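Local atomic coordinates of CELL division protein FTSZ (Haloferax volcanii, PDB entry 4B45), a protein that binds GTP through a tubulin/FtsZ-type GTPase domain, assembles into protofilaments and takes part in controlling archaeal cell shape. Residues T255-A260 with E323-F328; S261-A266 with G317-S322. One frame throughout, in Å; residues are numbered along the deposited sequence.

Contact 1: T255-A260 with E323-F328; sequences TSLPDA and ERVESF
P258 and D259, in an irregular loop, face the first turn of the helix that opens with E323 and R324: the CA atoms of P258 and R324 lie 6.2 Å apart, and those of D259 and E323 are equally close. The side chain of D259 heads for the helix start. With CG anti to the backbone N (chi1 -164°), D259 OD2 accepts a hydrogen bond from E323 N at 2.8 Å. The bond is nearly straight (166° at the hydrogen) and reaches the anti side of the carboxylate, 17° out of its plane. A carboxylate on a first-turn amide is favourably placed for the helix dipole, which may offset the nearby like charge of E323, whose OE1 is 3.9 Å from D259 OD2. The loop runs from helix 240-252 to strand 263-272 within the CetZ C-terminal domain, and helix 323-340 is the last in the modelled chain.

Beside this bond the contact is apolar. L257 and V325 cross at about a right angle, both methyls of the leucine meeting V325 CG2, with L257 CD2 at 3.7 Å. P258 lies alongside the start of the R324 side chain, its CD 4.1 Å from R324 CG. R324 then bends at chi2, and its NH2 forms a salt bridge with D164 OD1, at the end of strand 159-164. Within the loop, T255 OG1 donates to L257 O at 2.9 Å.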
loop_
_atom_site.group_PDB
_atom_site.type_symbol
_atom_site.label_atom_id
_atom_site.label_comp_id
_atom_site.label_asym_id
_atom_site.label_seq_id
_atom_site.Cartn_x
_atom_site.Cartn_y
_atom_site.Cartn_z
ATOM N N THR A 255 -7.443 9.421 1.469
ATOM C CA THR A 255 -6.350 8.884 0.682
ATOM C C THR A 255 -5.148 8.517 1.567
ATOM O O THR A 255 -4.884 9.164 2.581
ATOM C CB THR A 255 -5.947 9.898 -0.384
ATOM O OG1 THR A 255 -4.769 9.454 -1.059
ATOM C CG2 THR A 255 -5.687 11.222 0.259
ATOM N N SER A 256 -4.434 7.465 1.187
ATOM C CA SER A 256 -3.308 6.969 1.974
ATOM C C SER A 256 -2.135 7.958 1.991
ATOM O O SER A 256 -1.326 7.966 2.927
ATOM C CB SER A 256 -2.864 5.598 1.449
ATOM O OG SER A 256 -2.412 5.695 0.113
ATOM N N LEU A 257 -2.061 8.769 0.940
ATOM C CA LEU A 257 -1.171 9.926 0.850
ATOM C C LEU A 257 -1.999 11.209 0.661
ATOM O O LEU A 257 -2.705 11.331 -0.334
ATOM C CB LEU A 257 -0.281 9.767 -0.380
ATOM C CG LEU A 257 0.614 10.959 -0.722
ATOM C CD1 LEU A 257 1.736 11.106 0.325
ATOM C CD2 LEU A 257 1.189 10.803 -2.124
ATOM N N PRO A 258 -1.908 12.180 1.596
ATOM C CA PRO A 258 -2.676 13.434 1.458
ATOM C C PRO A 258 -2.377 14.230 0.183
ATOM O O PRO A 258 -1.244 14.221 -0.317
ATOM C CB PRO A 258 -2.223 14.264 2.671
ATOM C CG PRO A 258 -1.765 13.253 3.669
ATOM C CD PRO A 258 -1.175 12.119 2.875
ATOM N N ASP A 259 -3.393 14.939 -0.309
ATOM C CA ASP A 259 -3.273 15.807 -1.485
ATOM C C ASP A 259 -2.787 15.044 -2.730
ATOM O O ASP A 259 -1.870 15.483 -3.422
ATOM C CB ASP A 259 -2.376 17.020 -1.184
ATOM C CG ASP A 259 -2.518 18.129 -2.219
ATOM O OD1 ASP A 259 -3.610 18.251 -2.816
ATOM O OD2 ASP A 259 -1.540 18.882 -2.437
ATOM N N ALA A 260 -3.430 13.918 -3.027
ATOM C CA ALA A 260 -3.027 13.081 -4.157
ATOM C C ALA A 260 -3.966 13.165 -5.364
ATOM O O ALA A 260 -3.974 12.253 -6.194
ATOM C CB ALA A 260 -2.910 11.630 -3.708
ATOM N N GLU A 323 1.215 18.397 -1.912
ATOM C CA GLU A 323 1.803 19.292 -0.912
ATOM C C GLU A 323 2.629 18.509 0.103
ATOM O O GLU A 323 3.720 18.922 0.487
ATOM C CB GLU A 323 0.698 20.055 -0.185
ATOM C CG GLU A 323 0.968 21.534 0.008
ATOM C CD GLU A 323 -0.315 22.345 0.145
ATOM O OE1 GLU A 323 -1.401 21.728 0.248
ATOM O OE2 GLU A 323 -0.240 23.598 0.140
ATOM N N ARG A 324 2.080 17.374 0.524
ATOM C CA ARG A 324 2.697 16.509 1.510
ATOM C C ARG A 324 4.018 15.936 0.989
ATOM O O ARG A 324 5.031 15.985 1.694
ATOM C CB ARG A 324 1.719 15.386 1.910
ATOM C CG ARG A 324 2.339 14.256 2.746
ATOM C CD ARG A 324 3.061 14.757 4.002
ATOM N NE ARG A 324 3.285 13.646 4.920
ATOM C CZ ARG A 324 4.377 13.466 5.661
ATOM N NH1 ARG A 324 5.394 14.321 5.601
ATOM N NH2 ARG A 324 4.451 12.409 6.456
ATOM N N VAL A 325 4.010 15.409 -0.239
ATOM C CA VAL A 325 5.249 14.926 -0.859
ATOM C C VAL A 325 6.286 16.040 -1.016
ATOM O O VAL A 325 7.451 15.879 -0.651
ATOM C CB VAL A 325 4.992 14.239 -2.233
ATOM C CG1 VAL A 325 6.317 13.853 -2.905
ATOM C CG2 VAL A 325 4.155 13.003 -2.039
ATOM N N GLU A 326 5.858 17.179 -1.541
ATOM C CA GLU A 326 6.774 18.291 -1.734
ATOM C C GLU A 326 7.304 18.815 -0.404
ATOM O O GLU A 326 8.485 19.136 -0.282
ATOM C CB GLU A 326 6.095 19.405 -2.514
ATOM C CG GLU A 326 5.674 18.982 -3.912
ATOM C CD GLU A 326 4.680 19.949 -4.535
ATOM O OE1 GLU A 326 4.062 20.734 -3.781
ATOM O OE2 GLU A 326 4.524 19.925 -5.775
ATOM N N SER A 327 6.425 18.904 0.590
ATOM C CA SER A 327 6.844 19.309 1.920
ATOM C C SER A 327 7.843 18.291 2.470
ATOM O O SER A 327 8.890 18.659 3.003
ATOM C CB SER A 327 5.637 19.438 2.848
ATOM O OG SER A 327 6.063 19.703 4.166
ATOM N N PHE A 328 7.522 17.010 2.308
ATOM C CA PHE A 328 8.389 15.943 2.788
ATOM C C PHE A 328 9.798 16.019 2.185
ATOM O O PHE A 328 10.789 15.980 2.911
ATOM C CB PHE A 328 7.765 14.556 2.548
ATOM C CG PHE A 328 8.763 13.434 2.616
ATOM C CD1 PHE A 328 9.354 13.086 3.822
ATOM C CD2 PHE A 328 9.142 12.754 1.470
ATOM C CE1 PHE A 328 10.300 12.073 3.884
ATOM C CE2 PHE A 328 10.084 11.730 1.528
ATOM C CZ PHE A 328 10.669 11.401 2.741
#

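Contact 2: S261-A266 with G317-S322; sequences SDADAA and GGVERS
A265 and G317 exchange two backbone hydrogen bonds, G317 N to A265 O at 2.8 Å and A265 N to G317 O at 3.1 Å, which defines an antiparallel hydrogen-bonded pair. The amides of D264 and A265 converge on G317 O, the D264 bond weak and bent, which is the mark of a classic beta bulge; D264 N also bonds to G318 O at 3.2 Å. Further along, E320 N donates to D262 O at 2.9 Å. D262, centre of an inverse gamma turn, is tied to E320 a second time by a water that accepts from D262 N and donates to E320 O (2.7 Å).

The bonds belong to the adjacent ends of strands 263-272 and 309-319 in the C-terminal domain's sheet. G318 has a positive phi (64°), a conformation that favours glycine, where the strand turns a corner. Next to it, A263 CA makes a CH...O contact with G318 O, and A263 CB lies 4.3 Å from V319 CG2.

Toward the exposed end, the carboxylate of D262 lies against the aliphatic chain of R321: D262 OD2 sits 3.5 Å from R321 CD. The carboxylate and guanidinium planes are 68° apart, and OD2 lies far out of the latter, so the pair is not a salt bridge and R321 offers it no directed N-H. Charge attraction here is therefore likely to be diffuse, and the joining of the two segments depends chiefly on main-chain bonds and the bridging water.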
loop_
_atom_site.group_PDB
_atom_site.type_symbol
_atom_site.label_atom_id
_atom_site.label_comp_id
_atom_site.label_asym_id
_atom_site.label_seq_id
_atom_site.Cartn_x
_atom_site.Cartn_y
_atom_site.Cartn_z
ATOM N N SER A 261 -4.737 14.248 -5.473
ATOM C CA SER A 261 -5.722 14.396 -6.558
ATOM C C SER A 261 -5.116 14.447 -7.949
ATOM O O SER A 261 -5.634 13.842 -8.876
ATOM C CB SER A 261 -6.567 15.662 -6.376
ATOM O OG SER A 261 -7.747 15.387 -5.654
ATOM N N ASP A 262 -4.038 15.206 -8.097
ATOM C CA ASP A 262 -3.445 15.436 -9.405
ATOM C C ASP A 262 -2.732 14.181 -9.919
ATOM O O ASP A 262 -1.526 14.035 -9.761
ATOM C CB ASP A 262 -2.493 16.626 -9.327
ATOM C CG ASP A 262 -1.920 17.008 -10.667
ATOM O OD1 ASP A 262 -2.331 16.409 -11.683
ATOM O OD2 ASP A 262 -1.057 17.916 -10.702
ATOM N N ALA A 263 -3.482 13.284 -10.549
ATOM C CA ALA A 263 -2.923 11.997 -10.942
ATOM C C ALA A 263 -3.061 11.698 -12.431
ATOM O O ALA A 263 -3.960 12.196 -13.109
ATOM C CB ALA A 263 -3.540 10.885 -10.118
ATOM N N ASP A 264 -2.156 10.871 -12.929
ATOM C CA ASP A 264 -2.138 10.513 -14.332
ATOM C C ASP A 264 -3.212 9.468 -14.642
ATOM O O ASP A 264 -3.766 9.441 -15.735
ATOM C CB ASP A 264 -0.741 10.000 -14.722
ATOM C CG ASP A 264 -0.672 9.532 -16.166
ATOM O OD1 ASP A 264 -0.664 10.393 -17.076
ATOM O OD2 ASP A 264 -0.627 8.304 -16.396
ATOM N N ALA A 265 -3.501 8.603 -13.680
ATOM C CA ALA A 265 -4.479 7.546 -13.897
ATOM C C ALA A 265 -5.254 7.298 -12.618
ATOM O O ALA A 265 -4.797 7.633 -11.526
ATOM C CB ALA A 265 -3.787 6.257 -14.353
ATOM N N ALA A 266 -6.437 6.716 -12.752
ATOM C CA ALA A 266 -7.249 6.436 -11.589
ATOM C C ALA A 266 -8.101 5.216 -11.838
ATOM O O ALA A 266 -8.453 4.913 -12.979
ATOM C CB ALA A 266 -8.131 7.627 -11.263
ATOM N N GLY A 317 -2.880 6.606 -9.742
ATOM C CA GLY A 317 -1.540 6.277 -10.190
ATOM C C GLY A 317 -0.872 7.497 -10.777
ATOM O O GLY A 317 -1.544 8.360 -11.342
ATOM N N GLY A 318 0.447 7.588 -10.632
ATOM C CA GLY A 318 1.189 8.733 -11.149
ATOM C C GLY A 318 0.794 10.034 -10.479
ATOM O O GLY A 318 0.476 11.017 -11.145
ATOM N N VAL A 319 0.801 10.031 -9.150
ATOM C CA VAL A 319 0.434 11.208 -8.374
ATOM C C VAL A 319 1.502 12.292 -8.479
ATOM O O VAL A 319 2.698 11.998 -8.461
ATOM C CB VAL A 319 0.234 10.819 -6.911
ATOM C CG1 VAL A 319 0.037 12.056 -6.036
ATOM C CG2 VAL A 319 -0.940 9.834 -6.793
ATOM N N GLU A 320 1.073 13.544 -8.603
ATOM C CA GLU A 320 2.012 14.653 -8.669
ATOM C C GLU A 320 1.520 15.929 -7.976
ATOM O O GLU A 320 0.340 16.072 -7.668
ATOM C CB GLU A 320 2.411 14.929 -10.119
ATOM C CG GLU A 320 3.714 14.244 -10.506
ATOM C CD GLU A 320 3.782 13.864 -11.973
ATOM O OE1 GLU A 320 2.776 14.067 -12.690
ATOM O OE2 GLU A 320 4.843 13.357 -12.404
ATOM N N ARG A 321 2.456 16.834 -7.713
ATOM C CA ARG A 321 2.153 18.118 -7.095
ATOM C C ARG A 321 1.413 17.993 -5.761
ATOM O O ARG A 321 0.582 18.835 -5.423
ATOM C CB ARG A 321 1.390 19.009 -8.079
ATOM C CG ARG A 321 2.234 19.382 -9.284
ATOM C CD ARG A 321 1.486 20.230 -10.302
ATOM N NE ARG A 321 2.389 20.657 -11.373
ATOM C CZ ARG A 321 2.029 21.378 -12.432
ATOM N NH1 ARG A 321 0.767 21.764 -12.587
ATOM N NH2 ARG A 321 2.937 21.710 -13.341
ATOM N N SER A 322 1.727 16.940 -5.012
ATOM C CA SER A 322 1.181 16.740 -3.677
ATOM C C SER A 322 1.943 17.563 -2.649
ATOM O O SER A 322 3.161 17.435 -2.524
ATOM C CB SER A 322 1.262 15.269 -3.281
ATOM O OG SER A 322 1.010 15.113 -1.898
HETATM O O HOH W 1 -1.958 15.810 -6.242
#

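In the fold
The two contacts follow each other directly along the chain at both ends: 255-260 runs straight into 261-266, and 317-322 into 323-328, with centres 11 Å apart. S322 joins them. It occupies the N-cap position of helix 323-340, and its OG lies 2.9 Å from P258 O, a probable hydrogen bond, while S322 CB packs against D259 O. Contact 2 thus pairs the strand ends, and contact 1 follows with a loop packed on the helix start. Of the two, contact 1 is near the nucleotide: the R324 side chain is about 9 Å from the bound GTP analogue and about 6 Å from the side chain of N165, a GTP-binding residue. Contact 2 lies away from the nucleotide-binding residues.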